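Local coordinates for protein lipase (Rhizopus niveus, PDB 1LGY) that hydrolyses the ester bonds of triacylglycerols and of their partial glycerides, with strong 1,3-positional specificity, at residues R30-G35 with G50-T55. Residues are numbered along the deposited sequence; the frame is centred on the assembly and turned at random.
Sequences RSVVPG and GKIITT
Val33 comes up against Thr55 where a tight loop packs on strand 51-58, an edge strand of the central mixed sheet in this alpha/beta-hydrolase lipase; the CA atoms of Val33 and Thr55 are 5.8 Å apart. The loop, between helices 11-26 and 41-46, is closed by a hydrogen bond from Gly35 N to Arg30 O (2.7 Å) and turns at a cis peptide before Pro34. In the strand, a classic beta bulge sets Ile53 and Thr54 together across from Val67 of the neighbouring strand 63-70, and Ile52 and Thr55, one on each side of it, both direct their side chains at the loop. The contact between the segments is van der Waals packing, away from the catalytic triad. At one end, the CD1 tip of Ile52 meets CG1 of Val32, 3.9 Å away, and Tyr66 and Trp38 also pack on that valine. At the other, the side chains of Val33 and Thr55 lie alongside each other, pointing opposite ways. Val33 holds CG2 anti to its own nitrogen, which brings this methyl to 3.6 Å from Thr55 CB. Thr55 has chi1 69°, which turns its methyl CG2 opposite the carbonyl carbon and against the loop backbone, 3.5 Å from Val32 O.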
# COMPACT_ATOMS: atom_id res chain seq x y z
N ARG A 30 -8.45 0.41 15.94
CA ARG A 30 -8.93 -0.82 16.53
C ARG A 30 -10.41 -1.00 16.25
O ARG A 30 -10.84 -2.11 15.93
CB ARG A 30 -8.78 -0.84 18.03
CG ARG A 30 -7.39 -0.87 18.61
CD ARG A 30 -7.08 -2.29 19.06
NE ARG A 30 -7.95 -2.76 20.14
CZ ARG A 30 -8.19 -4.07 20.31
NH1 ARG A 30 -7.67 -5.03 19.52
NH2 ARG A 30 -8.99 -4.44 21.31
N SER A 31 -11.18 0.09 16.37
CA SER A 31 -12.61 0.06 16.15
C SER A 31 -12.98 -0.33 14.73
O SER A 31 -14.08 -0.81 14.47
CB SER A 31 -13.20 1.43 16.49
OG SER A 31 -13.38 2.29 15.36
N VAL A 32 -12.07 -0.12 13.77
CA VAL A 32 -12.32 -0.60 12.43
C VAL A 32 -11.89 -2.05 12.40
O VAL A 32 -12.70 -2.93 12.16
CB VAL A 32 -11.53 0.25 11.46
CG1 VAL A 32 -11.75 -0.21 10.01
CG2 VAL A 32 -12.00 1.68 11.58
N VAL A 33 -10.66 -2.37 12.68
CA VAL A 33 -10.26 -3.76 12.72
C VAL A 33 -9.46 -3.94 14.03
O VAL A 33 -8.55 -3.16 14.35
CB VAL A 33 -9.45 -4.09 11.39
CG1 VAL A 33 -8.24 -3.20 11.23
CG2 VAL A 33 -8.92 -5.50 11.45
N PRO A 34 -9.85 -4.88 14.92
CA PRO A 34 -10.94 -5.83 14.71
C PRO A 34 -12.32 -5.39 15.14
O PRO A 34 -13.19 -6.24 15.30
CB PRO A 34 -10.42 -7.03 15.44
CG PRO A 34 -9.86 -6.40 16.69
CD PRO A 34 -9.18 -5.14 16.19
N GLY A 35 -12.58 -4.10 15.28
CA GLY A 35 -13.82 -3.63 15.84
C GLY A 35 -15.06 -3.75 15.00
O GLY A 35 -16.17 -3.78 15.51
N GLY A 50 -19.52 3.63 3.79
CA GLY A 50 -18.86 2.35 3.73
C GLY A 50 -19.51 1.30 4.59
O GLY A 50 -19.92 1.53 5.73
N LYS A 51 -19.67 0.15 3.96
CA LYS A 51 -20.12 -1.05 4.65
C LYS A 51 -18.90 -1.94 4.83
O LYS A 51 -18.40 -2.41 3.80
CB LYS A 51 -21.18 -1.81 3.82
CG LYS A 51 -22.58 -1.21 3.76
CD LYS A 51 -22.81 -0.39 2.46
CE LYS A 51 -24.19 0.34 2.48
NZ LYS A 51 -24.44 1.26 1.36
N ILE A 52 -18.39 -2.18 6.06
CA ILE A 52 -17.29 -3.13 6.26
C ILE A 52 -17.73 -4.55 5.88
O ILE A 52 -18.58 -5.14 6.55
CB ILE A 52 -16.77 -3.15 7.75
CG1 ILE A 52 -15.95 -1.91 8.01
CG2 ILE A 52 -15.84 -4.36 8.02
CD1 ILE A 52 -15.15 -1.96 9.34
N ILE A 53 -17.21 -5.15 4.83
CA ILE A 53 -17.61 -6.51 4.46
C ILE A 53 -16.92 -7.53 5.37
O ILE A 53 -17.54 -8.48 5.83
CB ILE A 53 -17.25 -6.78 2.96
CG1 ILE A 53 -17.73 -5.67 2.03
CG2 ILE A 53 -17.94 -8.06 2.52
CD1 ILE A 53 -19.21 -5.45 2.23
N THR A 54 -15.64 -7.33 5.69
CA THR A 54 -14.93 -8.23 6.58
C THR A 54 -13.73 -7.54 7.22
O THR A 54 -13.30 -6.51 6.74
CB THR A 54 -14.46 -9.46 5.78
OG1 THR A 54 -14.54 -10.48 6.75
CG2 THR A 54 -13.04 -9.43 5.17
N THR A 55 -13.16 -8.07 8.29
CA THR A 55 -11.84 -7.64 8.75
C THR A 55 -11.13 -8.95 9.01
O THR A 55 -11.81 -9.94 9.27
CB THR A 55 -11.89 -6.85 10.04
OG1 THR A 55 -12.28 -7.77 11.06
CG2 THR A 55 -12.87 -5.67 9.99